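Local coordinates for Endonuclease/exonuclease/phosphatase domain-containing protein (Enterococcus faecalis, PDB 3L1W), which is of uncharacterised function but has the DNase I-like endonuclease/exonuclease/phosphatase domain and may act as a 3'-5' RNA exonuclease, at residues A4-R9 and Q29-H34; A190-P195 and F243-E248; R196-N201 and T227-D232. All blocks are in the same frame, centred on the assembly; numbering follows the deposited sequence. Where two conformers were deposited one is given.

The three contacts follow one sheet of the DNase I-like sandwich across strands 2-7, 245-251, 222-229 and 191-193. Contact 1 sets a helix against strand 2-7, and the backbone bond Thr5 N to Leu245 O (2.8 Å) carries the sheet into contact 2. Contact 3 is nested in the loop that contact 2 closes. The centres of these two are about 8 Å apart, and they share Phe243 N to Thr198 O and His192 ND1 to Thr227 OG1, both 2.7 Å. Contacts 1 and 3, about 11 Å apart between centres, join through His34 NE2 and Asp232 OD2 (2.7 Å). All three reach the second subunit, and a formic acid lies beside Thr231 of contact 3.

Contact 1: A4-R9 and Q29-H34; sequences ATYNVR and QLINFH
Tyr6 and Leu30 reach toward each other from opposite directions, the tyrosine off strand 2-7 and the leucine off helix 20-34. The phenol end makes the nearest approach, with Tyr6 OH 3.8 Å from the CD1 methyl of Leu30. Farther back on the same ring, Tyr6 CE2 lies 4.2 Å from Leu30 CD2, a methyl that meets the ring obliquely, so both branches of the leucine are in use. Its CG stands anti to the backbone N (chi1 -177°), which carries the isobutyl fork out from the helix to the strand.

Ile31 supplies the second helix residue. Its CB leaves the backbone on a course that does not head for the strand, yet the CG1 branch comes nearer and lies at the edge of the ring, close to its plane, with CG1 4.3 Å from Tyr6 CD2. One face of the ring is taken by Val8, two residues on and just past the strand, whose CG1 sits 3.7 Å above the plane and offset toward the rim. Val27 of the same helix and Pro244 also touch the tyrosine. A long, flat side chain suits this place because it bridges backbones whose CA atoms, Tyr6 to Ile31, are 9.2 Å apart.

Just past the strand the chain bends in an Asx turn, where Asn7 OD1 accepts Arg9 N at 3.0 Å in the carbonyl plane. Asn7 ND2 is hydrogen-bonded to Glu43 OE2 and Asp166 OD2. The whole belongs to the beta-alpha-beta unit of strand 2-7, helix 20-34 and strand 38-44, in which the helix covers the sheet.

Arg23 of this helix hydrogen-bonds Val8 O and Arg9 O, but Tyr6, Leu30 and Ile31 meet without any directional bond, so shape and the exclusion of water probably govern how these three fit.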
ATOM      1  N   ALA A   4      11.774   3.381   3.700  1.00 12.93           N
ATOM      2  CA  ALA A   4      11.356   4.056   2.469  1.00 11.90           C
ATOM      3  C   ALA A   4      12.130   5.344   2.260  1.00 15.37           C
ATOM      4  O   ALA A   4      12.746   5.877   3.185  1.00 15.47           O
ATOM      5  CB  ALA A   4       9.863   4.362   2.522  1.00 14.30           C
ATOM      6  N   THR A   5      12.088   5.839   1.030  1.00 14.37           N
ATOM      7  CA  THR A   5      12.587   7.168   0.727  1.00 15.21           C
ATOM      8  C   THR A   5      11.511   7.880  -0.094  1.00 17.18           C
ATOM      9  O   THR A   5      10.823   7.265  -0.907  1.00 14.73           O
ATOM     10  CB  THR A   5      13.953   7.126  -0.001  1.00 12.90           C
ATOM     11  OG1 THR A   5      14.369   8.459  -0.334  1.00 14.13           O
ATOM     12  CG2 THR A   5      13.877   6.288  -1.279  1.00 16.74           C
ATOM     13  N   TYR A   6      11.349   9.178   0.135  1.00 12.09           N
ATOM     14  CA  TYR A   6      10.269   9.914  -0.520  1.00 11.97           C
ATOM     15  C   TYR A   6      10.688  11.366  -0.685  1.00 13.58           C
ATOM     16  O   TYR A   6      10.886  12.088   0.306  1.00 13.78           O
ATOM     17  CB  TYR A   6       9.010   9.815   0.348  1.00 13.05           C
ATOM     18  CG  TYR A   6       7.696  10.251  -0.280  1.00 12.77           C
ATOM     19  CD1 TYR A   6       7.551  10.395  -1.661  1.00 13.66           C
ATOM     20  CD2 TYR A   6       6.581  10.492   0.524  1.00 14.69           C
ATOM     21  CE1 TYR A   6       6.331  10.769  -2.216  1.00 14.34           C
ATOM     22  CE2 TYR A   6       5.368  10.860  -0.020  1.00 13.83           C
ATOM     23  CZ  TYR A   6       5.243  11.004  -1.385  1.00 13.69           C
ATOM     24  OH  TYR A   6       4.015  11.386  -1.900  1.00 15.31           O
ATOM     25  N   ASN A   7      10.863  11.779  -1.934  1.00 13.12           N
ATOM     26  CA  ASN A   7      11.075  13.174  -2.252  1.00 12.29           C
ATOM     27  C   ASN A   7       9.693  13.792  -2.353  1.00 15.64           C
ATOM     28  O   ASN A   7       8.925  13.453  -3.267  1.00 15.23           O
ATOM     29  CB  ASN A   7      11.842  13.300  -3.575  1.00 15.66           C
ATOM     30  CG  ASN A   7      12.089  14.743  -3.979  1.00 14.99           C
ATOM     31  OD1 ASN A   7      11.255  15.616  -3.759  1.00 14.76           O
ATOM     32  ND2 ASN A   7      13.242  14.999  -4.583  1.00 16.08           N
ATOM     33  N   VAL A   8       9.373  14.683  -1.406  1.00 14.33           N
ATOM     34  CA  VAL A   8       8.001  15.166  -1.265  1.00 14.66           C
ATOM     35  C   VAL A   8       7.698  16.442  -2.024  1.00 15.79           C
ATOM     36  O   VAL A   8       6.584  16.963  -1.912  1.00 17.04           O
ATOM     37  CB  VAL A   8       7.585  15.322   0.224  1.00 14.57           C
ATOM     38  CG1 VAL A   8       7.670  13.975   0.944  1.00 14.63           C
ATOM     39  CG2 VAL A   8       8.425  16.401   0.924  1.00 15.74           C
ATOM     40  N   ARG A   9       8.679  16.912  -2.807  1.00 14.53           N
ATOM     41  CA  ARG A   9       8.587  18.144  -3.614  1.00 16.91           C
ATOM     42  C   ARG A   9       8.594  19.429  -2.782  1.00 20.09           C
ATOM     43  O   ARG A   9       7.693  19.685  -1.971  1.00 17.38           O
ATOM     44  CB  ARG A   9       7.388  18.100  -4.577  1.00 15.20           C
ATOM     45  CG  ARG A   9       7.110  19.415  -5.321  1.00 16.24           C
ATOM     46  CD  ARG A   9       8.174  19.771  -6.353  1.00 16.43           C
ATOM     47  NE  ARG A   9       7.687  20.864  -7.204  1.00 19.35           N
ATOM     48  CZ  ARG A   9       8.384  21.432  -8.179  1.00 22.64           C
ATOM     49  NH1 ARG A   9       9.616  21.023  -8.443  1.00 26.51           N
ATOM     50  NH2 ARG A   9       7.839  22.418  -8.897  1.00 22.28           N
ATOM     51  N   GLN A  29      -0.698  11.734   5.119  1.00 16.16           N
ATOM     52  CA  GLN A  29      -1.555  10.563   5.282  1.00 16.31           C
ATOM     53  C   GLN A  29      -0.938   9.340   4.619  1.00 16.08           C
ATOM     54  O   GLN A  29      -1.082   8.220   5.108  1.00 15.24           O
ATOM     55  CB  GLN A  29      -2.954  10.841   4.723  1.00 16.03           C
ATOM     56  CG  GLN A  29      -3.765  11.742   5.638  1.00 21.87           C
ATOM     57  CD  GLN A  29      -4.981  12.302   4.954  1.00 33.46           C
ATOM     58  OE1 GLN A  29      -5.338  11.871   3.860  1.00 41.43           O
ATOM     59  NE2 GLN A  29      -5.623  13.282   5.588  1.00 34.17           N
ATOM     60  N   LEU A  30      -0.248   9.550   3.503  1.00 13.27           N
ATOM     61  CA  LEU A  30       0.428   8.447   2.839  1.00 10.77           C
ATOM     62  C   LEU A  30       1.486   7.870   3.768  1.00 13.67           C
ATOM     63  O   LEU A  30       1.558   6.656   3.968  1.00 15.34           O
ATOM     64  CB  LEU A  30       1.049   8.920   1.519  1.00 11.64           C
ATOM     65  CG  LEU A  30       1.744   7.885   0.621  1.00 14.96           C
ATOM     66  CD1 LEU A  30       1.851   8.432  -0.797  1.00 17.23           C
ATOM     67  CD2 LEU A  30       3.136   7.489   1.135  1.00 14.91           C
ATOM     68  N   ILE A  31       2.308   8.753   4.331  1.00 13.93           N
ATOM     69  CA  ILE A  31       3.339   8.346   5.279  1.00 13.98           C
ATOM     70  C   ILE A  31       2.726   7.601   6.468  1.00 13.75           C
ATOM     71  O   ILE A  31       3.201   6.529   6.853  1.00 14.26           O
ATOM     72  CB  ILE A  31       4.169   9.574   5.731  1.00 13.72           C
ATOM     73  CG1 ILE A  31       4.958  10.119   4.534  1.00 16.77           C
ATOM     74  CG2 ILE A  31       5.086   9.206   6.900  1.00 15.31           C
ATOM     75  CD1 ILE A  31       5.529  11.528   4.734  1.00 16.84           C
ATOM     76  N   ASN A  32       1.654   8.138   7.040  1.00 12.31           N
ATOM     77  CA  ASN A  32       1.051   7.472   8.200  1.00 14.68           C
ATOM     78  C   ASN A  32       0.510   6.091   7.874  1.00 15.72           C
ATOM     79  O   ASN A  32       0.619   5.167   8.687  1.00 16.03           O
ATOM     80  CB  ASN A  32      -0.069   8.313   8.794  1.00 16.51           C
ATOM     81  CG  ASN A  32       0.452   9.522   9.537  1.00 17.83           C
ATOM     82  OD1 ASN A  32       1.634   9.601   9.877  1.00 18.91           O
ATOM     83  ND2 ASN A  32      -0.435  10.468   9.803  1.00 22.29           N
ATOM     84  N   PHE A  33      -0.078   5.968   6.686  1.00 16.20           N
ATOM     85  CA  PHE A  33      -0.690   4.713   6.258  1.00 14.69           C
ATOM     86  C   PHE A  33       0.341   3.619   5.997  1.00 14.27           C
ATOM     87  O   PHE A  33       0.167   2.482   6.428  1.00 16.19           O
ATOM     88  CB  PHE A  33      -1.569   4.915   5.024  1.00 14.97           C
ATOM     89  CG  PHE A  33      -2.124   3.632   4.471  1.00 16.27           C
ATOM     90  CD1 PHE A  33      -3.161   2.977   5.111  1.00 18.96           C
ATOM     91  CD2 PHE A  33      -1.594   3.079   3.317  1.00 20.62           C
ATOM     92  CE1 PHE A  33      -3.674   1.780   4.601  1.00 24.10           C
ATOM     93  CE2 PHE A  33      -2.100   1.880   2.795  1.00 19.69           C
ATOM     94  CZ  PHE A  33      -3.129   1.236   3.440  1.00 21.25           C
ATOM     95  N   HIS A  34       1.408   3.958   5.289  1.00 13.26           N
ATOM     96  CA  HIS A  34       2.437   2.960   5.019  1.00 15.04           C
ATOM     97  C   HIS A  34       3.261   2.591   6.256  1.00 13.07           C
ATOM     98  O   HIS A  34       3.691   1.432   6.392  1.00 17.45           O
ATOM     99  CB  HIS A  34       3.261   3.348   3.791  1.00 17.81           C
ATOM    100  CG  HIS A  34       2.448   3.318   2.535  1.00 15.06           C
ATOM    101  ND1 HIS A  34       2.209   2.151   1.839  1.00 19.59           N
ATOM    102  CD2 HIS A  34       1.752   4.289   1.893  1.00 17.18           C
ATOM    103  CE1 HIS A  34       1.428   2.411   0.805  1.00 19.32           C
ATOM    104  NE2 HIS A  34       1.130   3.698   0.819  1.00 16.41           N
TER

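Contact 2: A190-P195 and F243-E248; sequences ATHYGP and FPLEAE
Two van der Waals contacts join the segments, and Pro195 with Phe243 makes the tighter one. CG of the proline ring rests 3.8 Å from Phe243 CE2 and 3.9 Å from Phe243 CD2, approaching the phenyl ring obliquely, and the two side chains cross at about a right angle. Phe243 has CG anti to its carbonyl carbon (chi1 -63°), which turns the ring toward the proline. Its ring also packs edge-to-face with Phe238. The proline lies just after strand 191-193 and the phenylalanine just before strand 245-251; both are buried, and their apolar rings suit such places.

The second touch is looser: the CD1 methyl of Leu245 lies at the edge of the imidazole, near its plane, 4.2 Å from His192 CE1. Neither side chain starts out straight at its partner; only their ends draw together. They meet across the strand between them, for strands 191-193 and 245-251 both flank strand 222-229 in the large mixed sheet of the DNase I-like sandwich. Leu245 also touches Ile217 of the second sheet, which places this face of the strand in the sandwich interior.

The polar bonds of His192 run within segment 190-195 and to the intervening strand. Its NE2 donates to Pro195 O at 2.9 Å, nearly straight at 163°. The oxygen lies almost in the imidazole plane, whereas the nitrogen stands 54° out of the carbonyl plane. His192 ND1 is hydrogen-bonded to Thr227 OG1, so both ring nitrogens are engaged and the rotation of the ring is fixed. The backbone between His192 and Pro195 passes through Gly194, whose positive phi is accessible because no CB presses on the preceding carbonyl. Tyr193 turns instead to the second subunit, where it stacks on Phe33 of that chain.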
ATOM      1  N   ALA A 190      15.299  -8.657  -5.247  1.00 21.59           N
ATOM      2  CA  ALA A 190      14.138  -9.467  -4.914  1.00 27.35           C
ATOM      3  C   ALA A 190      12.998  -9.091  -5.839  1.00 26.45           C
ATOM      4  O   ALA A 190      13.229  -8.529  -6.909  1.00 34.32           O
ATOM      5  CB  ALA A 190      13.748  -9.259  -3.453  1.00 27.35           C
ATOM      6  N   THR A 191      11.771  -9.404  -5.437  1.00 24.23           N
ATOM      7  CA  THR A 191      10.607  -9.021  -6.220  0.50 24.60           C
ATOM      8  C   THR A 191      10.332  -7.527  -6.049  1.00 23.19           C
ATOM      9  O   THR A 191      10.406  -7.001  -4.939  1.00 21.35           O
ATOM     10  CB  THR A 191       9.365  -9.829  -5.798  0.50 29.65           C
ATOM     11  OG1 THR A 191       9.692 -11.225  -5.777  0.50 30.31           O
ATOM     12  CG2 THR A 191       8.214  -9.592  -6.766  0.50 31.87           C
ATOM     13  N   HIS A 192      10.045  -6.848  -7.160  1.00 22.88           N
ATOM     14  CA  HIS A 192       9.720  -5.424  -7.131  1.00 21.25           C
ATOM     15  C   HIS A 192       8.275  -5.185  -7.558  1.00 22.05           C
ATOM     16  O   HIS A 192       7.855  -5.651  -8.613  1.00 19.43           O
ATOM     17  CB  HIS A 192      10.646  -4.619  -8.042  1.00 20.73           C
ATOM     18  CG  HIS A 192      10.385  -3.145  -8.000  1.00 18.09           C
ATOM     19  ND1 HIS A 192      10.803  -2.347  -6.956  1.00 17.59           N
ATOM     20  CD2 HIS A 192       9.710  -2.332  -8.847  1.00 17.89           C
ATOM     21  CE1 HIS A 192      10.423  -1.101  -7.179  1.00 18.20           C
ATOM     22  NE2 HIS A 192       9.749  -1.067  -8.315  1.00 17.60           N
ATOM     23  N   TYR A 193       7.528  -4.450  -6.736  1.00 17.37           N
ATOM     24  CA  TYR A 193       6.118  -4.187  -7.002  1.00 17.24           C
ATOM     25  C   TYR A 193       5.981  -2.750  -7.472  1.00 16.43           C
ATOM     26  O   TYR A 193       6.592  -1.848  -6.902  1.00 17.63           O
ATOM     27  CB  TYR A 193       5.285  -4.420  -5.730  1.00 15.85           C
ATOM     28  CG  TYR A 193       3.798  -4.188  -5.910  1.00 18.00           C
ATOM     29  CD1 TYR A 193       3.053  -4.986  -6.765  1.00 20.40           C
ATOM     30  CD2 TYR A 193       3.139  -3.176  -5.211  1.00 18.73           C
ATOM     31  CE1 TYR A 193       1.693  -4.786  -6.933  1.00 17.50           C
ATOM     32  CE2 TYR A 193       1.775  -2.957  -5.375  1.00 19.30           C
ATOM     33  CZ  TYR A 193       1.057  -3.770  -6.233  1.00 17.15           C
ATOM     34  OH  TYR A 193      -0.292  -3.576  -6.428  1.00 17.76           O
ATOM     35  N   GLY A 194       5.196  -2.533  -8.523  1.00 17.79           N
ATOM     36  CA  GLY A 194       5.024  -1.202  -9.066  1.00 16.93           C
ATOM     37  C   GLY A 194       6.056  -0.874 -10.131  1.00 17.80           C
ATOM     38  O   GLY A 194       6.843  -1.731 -10.545  1.00 19.55           O
ATOM     39  N   PRO A 195       6.065   0.380 -10.586  1.00 18.41           N
ATOM     40  CA  PRO A 195       7.005   0.760 -11.644  1.00 19.94           C
ATOM     41  C   PRO A 195       8.449   0.773 -11.139  1.00 16.54           C
ATOM     42  O   PRO A 195       8.683   1.028  -9.956  1.00 17.31           O
ATOM     43  CB  PRO A 195       6.547   2.173 -12.017  1.00 17.41           C
ATOM     44  CG  PRO A 195       5.921   2.711 -10.769  1.00 17.40           C
ATOM     45  CD  PRO A 195       5.255   1.517 -10.107  1.00 16.99           C
ATOM     46  N   PHE A 243       7.152   9.108  -6.779  1.00 15.42           N
ATOM     47  CA  PHE A 243       6.538   8.060  -5.954  1.00 13.98           C
ATOM     48  C   PHE A 243       7.476   7.759  -4.793  1.00 15.04           C
ATOM     49  O   PHE A 243       8.694   7.781  -4.961  1.00 17.44           O
ATOM     50  CB  PHE A 243       6.385   6.758  -6.748  1.00 14.93           C
ATOM     51  CG  PHE A 243       5.479   6.862  -7.936  1.00 17.33           C
ATOM     52  CD1 PHE A 243       4.270   7.530  -7.836  1.00 16.48           C
ATOM     53  CD2 PHE A 243       5.818   6.260  -9.145  1.00 19.21           C
ATOM     54  CE1 PHE A 243       3.411   7.613  -8.933  1.00 17.96           C
ATOM     55  CE2 PHE A 243       4.963   6.330 -10.243  1.00 17.90           C
ATOM     56  CZ  PHE A 243       3.762   7.010 -10.138  1.00 18.97           C
ATOM     57  N   PRO A 244       6.917   7.444  -3.611  1.00 15.24           N
ATOM     58  CA  PRO A 244       7.771   6.840  -2.585  1.00 13.85           C
ATOM     59  C   PRO A 244       8.346   5.519  -3.089  1.00 14.97           C
ATOM     60  O   PRO A 244       7.719   4.799  -3.893  1.00 14.32           O
ATOM     61  CB  PRO A 244       6.798   6.553  -1.423  1.00 13.52           C
ATOM     62  CG  PRO A 244       5.585   7.406  -1.704  1.00 14.47           C
ATOM     63  CD  PRO A 244       5.511   7.533  -3.197  1.00 15.67           C
ATOM     64  N   LEU A 245       9.528   5.189  -2.588  1.00 14.16           N
ATOM     65  CA  LEU A 245      10.181   3.931  -2.900  1.00 13.39           C
ATOM     66  C   LEU A 245      10.393   3.251  -1.566  1.00 19.90           C
ATOM     67  O   LEU A 245      10.953   3.854  -0.647  1.00 16.97           O
ATOM     68  CB  LEU A 245      11.538   4.202  -3.568  1.00 14.60           C
ATOM     69  CG  LEU A 245      12.470   3.033  -3.869  1.00 18.07           C
ATOM     70  CD1 LEU A 245      11.782   2.011  -4.766  1.00 24.38           C
ATOM     71  CD2 LEU A 245      13.761   3.565  -4.533  1.00 17.13           C
ATOM     72  N   GLU A 246       9.928   2.017  -1.440  1.00 15.37           N
ATOM     73  CA  GLU A 246      10.112   1.292  -0.195  1.00 13.94           C
ATOM     74  C   GLU A 246      10.855  -0.031  -0.362  1.00 15.54           C
ATOM     75  O   GLU A 246      10.955  -0.573  -1.468  1.00 17.05           O
ATOM     76  CB  GLU A 246       8.770   1.089   0.515  1.00 20.12           C
ATOM     77  CG  GLU A 246       7.847   0.092  -0.151  1.00 22.44           C
ATOM     78  CD  GLU A 246       6.739  -0.386   0.788  1.00 23.21           C
ATOM     79  OE1 GLU A 246       6.142   0.443   1.510  1.00 16.38           O
ATOM     80  OE2 GLU A 246       6.470  -1.602   0.812  1.00 25.02           O
ATOM     81  N   ALA A 247      11.433  -0.510   0.732  1.00 15.27           N
ATOM     82  CA  ALA A 247      12.072  -1.820   0.750  1.00 14.68           C
ATOM     83  C   ALA A 247      11.751  -2.524   2.056  1.00 16.01           C
ATOM     84  O   ALA A 247      11.539  -1.890   3.087  1.00 17.72           O
ATOM     85  CB  ALA A 247      13.588  -1.691   0.586  1.00 17.26           C
ATOM     86  N   GLU A 248      11.708  -3.846   2.003  1.00 17.02           N
ATOM     87  CA  GLU A 248      11.697  -4.649   3.212  1.00 17.63           C
ATOM     88  C   GLU A 248      13.062  -5.333   3.316  1.00 18.45           C
ATOM     89  O   GLU A 248      13.500  -6.000   2.375  1.00 18.21           O
ATOM     90  CB  GLU A 248      10.573  -5.679   3.170  1.00 20.71           C
ATOM     91  CG  GLU A 248      10.389  -6.375   4.498  1.00 23.30           C
ATOM     92  CD  GLU A 248       9.358  -7.479   4.461  1.00 33.31           C
ATOM     93  OE1 GLU A 248       8.645  -7.603   3.445  1.00 34.23           O
ATOM     94  OE2 GLU A 248       9.268  -8.223   5.457  1.00 42.32           O
TER

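Contact 3: R196-N201 and T227-D232; sequences RGTFQN and TASLTD. With FMT (formic acid), chain T.
Ser229 OG is the polar atom on which this contact turns: it is hydrogen-bonded to Pro195 O, just before segment 196-201, and a water donates to it weakly at 3.4 Å from Ser229 OG. The same water donates to Arg196 O at 2.7 Å, spanning the gap between loop and strand. Around the hydroxyl, Gly197 O at 3.8 Å and the CG2 methyl of Thr198 at 4.0 Å from Ser229 OG are van der Waals neighbours. The serine places its oxygen anti to the carbonyl carbon (chi1 -68°), which aims it at the loop. A small hydroxyl suits a position where the loop backbone passes close, with CA atoms of Thr198 and Ser229 only 6.6 Å apart.

Gly197 contributes its carbonyl oxygen. Thr198 divides its branches: CG2 rests against Ser229, while OG1 is hydrogen-bonded to Asp215 OD2 and more weakly to Glu212 O. The branched residue thus serves a polar partner and a packing one at once. Arg196 joins in with its main-chain oxygen, for its CB points away from segment 227-232, and its NH2 is hydrogen-bonded to Asn188 OD1.

Farther along the second segment, Thr231 OG1 donates to formic acid O2 over a short 2.5 Å. Ser233 N of the second subunit binds the same molecule, which probably came from the crystallisation liquor and sits where the two chains meet.

Thr198 and Phe199 both face Glu212 and form a classic beta bulge. Segment 196-201 is thus a loop that follows strand 191-193, lies beside the end of strand 222-229 and pairs through the backbone of Thr198 with Phe243, all within the sandwich of the DNase I-like family.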
ATOM      1  N   ARG A 196       9.410   0.505 -12.023  1.00 17.42           N
ATOM      2  CA  ARG A 196      10.814   0.588 -11.629  1.00 17.51           C
ATOM      3  C   ARG A 196      11.275   2.044 -11.511  1.00 20.12           C
ATOM      4  O   ARG A 196      12.184   2.349 -10.744  1.00 20.05           O
ATOM      5  CB  ARG A 196      11.702  -0.208 -12.594  1.00 24.13           C
ATOM      6  CG  ARG A 196      11.503  -1.720 -12.493  1.00 27.37           C
ATOM      7  CD  ARG A 196      12.338  -2.496 -13.524  1.00 27.89           C
ATOM      8  NE  ARG A 196      13.773  -2.244 -13.393  1.00 27.06           N
ATOM      9  CZ  ARG A 196      14.574  -2.865 -12.531  1.00 29.42           C
ATOM     10  NH1 ARG A 196      14.088  -3.782 -11.704  1.00 29.84           N
ATOM     11  NH2 ARG A 196      15.866  -2.566 -12.491  1.00 25.93           N
ATOM     12  N   GLY A 197      10.635   2.933 -12.267  1.00 16.41           N
ATOM     13  CA  GLY A 197      10.906   4.356 -12.181  1.00 18.37           C
ATOM     14  C   GLY A 197      10.080   5.027 -11.100  1.00 16.42           C
ATOM     15  O   GLY A 197       9.081   4.470 -10.630  1.00 18.13           O
ATOM     16  N   THR A 198      10.489   6.238 -10.722  1.00 17.60           N
ATOM     17  CA  THR A 198       9.967   6.886  -9.534  1.00 19.59           C
ATOM     18  C   THR A 198       9.522   8.331  -9.757  1.00 21.31           C
ATOM     19  O   THR A 198       8.808   8.889  -8.935  1.00 31.21           O
ATOM     20  CB  THR A 198      11.051   6.885  -8.429  1.00 22.91           C
ATOM     21  OG1 THR A 198      12.181   7.642  -8.869  1.00 25.94           O
ATOM     22  CG2 THR A 198      11.521   5.451  -8.152  1.00 30.32           C
ATOM     23  N   PHE A 199       9.934   8.945 -10.861  1.00 15.48           N
ATOM     24  CA  PHE A 199       9.607  10.350 -11.070  1.00 15.43           C
ATOM     25  C   PHE A 199       8.584  10.551 -12.192  1.00 15.53           C
ATOM     26  O   PHE A 199       8.849  10.183 -13.340  1.00 16.77           O
ATOM     27  CB  PHE A 199      10.874  11.160 -11.380  1.00 16.13           C
ATOM     28  CG  PHE A 199      10.596  12.618 -11.618  1.00 20.41           C
ATOM     29  CD1 PHE A 199      10.330  13.465 -10.552  1.00 18.92           C
ATOM     30  CD2 PHE A 199      10.563  13.131 -12.906  1.00 23.52           C
ATOM     31  CE1 PHE A 199      10.051  14.807 -10.761  1.00 20.10           C
ATOM     32  CE2 PHE A 199      10.281  14.469 -13.126  1.00 24.90           C
ATOM     33  CZ  PHE A 199      10.022  15.311 -12.050  1.00 22.16           C
ATOM     34  N   GLN A 200       7.438  11.151 -11.864  1.00 16.11           N
ATOM     35  CA  GLN A 200       6.357  11.312 -12.835  1.00 17.66           C
ATOM     36  C   GLN A 200       6.017  12.772 -13.146  1.00 19.60           C
ATOM     37  O   GLN A 200       5.136  13.041 -13.962  1.00 18.28           O
ATOM     38  CB  GLN A 200       5.083  10.534 -12.423  1.00 18.96           C
ATOM     39  CG  GLN A 200       4.941  10.194 -10.946  1.00 17.69           C
ATOM     40  CD  GLN A 200       4.627  11.396 -10.060  1.00 19.12           C
ATOM     41  OE1 GLN A 200       4.379  12.498 -10.548  1.00 18.44           O
ATOM     42  NE2 GLN A 200       4.606  11.173  -8.743  1.00 17.76           N
ATOM     43  N   ASN A 201       6.708  13.708 -12.504  1.00 18.28           N
ATOM     44  CA  ASN A 201       6.517  15.125 -12.814  1.00 16.30           C
ATOM     45  C   ASN A 201       5.071  15.605 -12.588  1.00 17.24           C
ATOM     46  O   ASN A 201       4.609  16.527 -13.267  1.00 20.50           O
ATOM     47  CB  ASN A 201       6.935  15.389 -14.265  1.00 20.27           C
ATOM     48  CG  ASN A 201       7.224  16.851 -14.532  1.00 24.78           C
ATOM     49  OD1 ASN A 201       7.767  17.553 -13.677  1.00 26.21           O
ATOM     50  ND2 ASN A 201       6.865  17.317 -15.725  1.00 23.04           N
ATOM     51  N   THR A 227      10.862  -4.924  -2.746  1.00 16.88           N
ATOM     52  CA  THR A 227      10.882  -3.481  -2.915  1.00 16.31           C
ATOM     53  C   THR A 227       9.597  -3.083  -3.626  1.00 15.64           C
ATOM     54  O   THR A 227       8.936  -3.927  -4.231  1.00 18.16           O
ATOM     55  CB  THR A 227      12.093  -3.004  -3.745  1.00 15.65           C
ATOM     56  OG1 THR A 227      12.115  -3.695  -5.000  1.00 17.54           O
ATOM     57  CG2 THR A 227      13.409  -3.287  -3.004  1.00 16.92           C
ATOM     58  N   ALA A 228       9.242  -1.805  -3.540  1.00 14.76           N
ATOM     59  CA  ALA A 228       8.064  -1.302  -4.253  1.00 16.01           C
ATOM     60  C   ALA A 228       8.155   0.188  -4.527  1.00 16.89           C
ATOM     61  O   ALA A 228       8.734   0.944  -3.743  1.00 18.66           O
ATOM     62  CB  ALA A 228       6.784  -1.606  -3.462  1.00 15.64           C
ATOM     63  N   SER A 229       7.569   0.608  -5.646  1.00 14.83           N
ATOM     64  CA  SER A 229       7.322   2.023  -5.910  1.00 15.83           C
ATOM     65  C   SER A 229       5.828   2.232  -5.695  1.00 14.91           C
ATOM     66  O   SER A 229       5.016   1.529  -6.300  1.00 17.21           O
ATOM     67  CB  SER A 229       7.692   2.385  -7.348  1.00 16.81           C
ATOM     68  OG  SER A 229       9.096   2.312  -7.547  1.00 18.28           O
ATOM     69  N   LEU A 230       5.462   3.193  -4.850  1.00 14.77           N
ATOM     70  CA  LEU A 230       4.073   3.324  -4.400  1.00 14.08           C
ATOM     71  C   LEU A 230       3.320   4.374  -5.218  1.00 14.46           C
ATOM     72  O   LEU A 230       3.700   5.536  -5.244  1.00 14.81           O
ATOM     73  CB  LEU A 230       4.053   3.700  -2.912  1.00 16.25           C
ATOM     74  CG  LEU A 230       4.839   2.720  -2.029  1.00 16.48           C
ATOM     75  CD1 LEU A 230       4.854   3.178  -0.579  1.00 16.38           C
ATOM     76  CD2 LEU A 230       4.247   1.304  -2.141  1.00 15.10           C
ATOM     77  N   THR A 231       2.256   3.952  -5.900  1.00 16.45           N
ATOM     78  CA  THR A 231       1.544   4.831  -6.834  1.00 12.63           C
ATOM     79  C   THR A 231       0.290   5.470  -6.238  1.00 15.75           C
ATOM     80  O   THR A 231      -0.616   5.882  -6.969  1.00 17.01           O
ATOM     81  CB  THR A 231       1.177   4.087  -8.153  1.00 18.38           C
ATOM     82  OG1 THR A 231       0.298   2.996  -7.865  1.00 21.06           O
ATOM     83  CG2 THR A 231       2.447   3.540  -8.828  1.00 21.01           C
ATOM     84  N   ASP A 232       0.243   5.553  -4.910  1.00 17.60           N
ATOM     85  CA  ASP A 232      -0.870   6.210  -4.217  1.00 19.03           C
ATOM     86  C   ASP A 232      -1.218   7.536  -4.879  1.00 18.50           C
ATOM     87  O   ASP A 232      -0.332   8.342  -5.197  1.00 17.44           O
ATOM     88  CB  ASP A 232      -0.502   6.509  -2.764  1.00 18.06           C
ATOM     89  CG  ASP A 232      -0.110   5.279  -1.983  1.00 21.85           C
ATOM     90  OD1 ASP A 232       0.570   4.392  -2.546  1.00 21.65           O
ATOM     91  OD2 ASP A 232      -0.462   5.215  -0.783  1.00 19.35           O
TER
HETATM   92  C   FMT T 264       1.032  -0.616  -8.189  0.80 31.22           C
HETATM   93  O1  FMT T 264       1.647  -1.225  -9.064  0.80 33.63           O
HETATM   94  O2  FMT T 264       0.575   0.525  -8.317  0.80 30.06           O
HETATM   95  O   HOH W   1      12.418   2.183  -8.020  1.00 28.29           O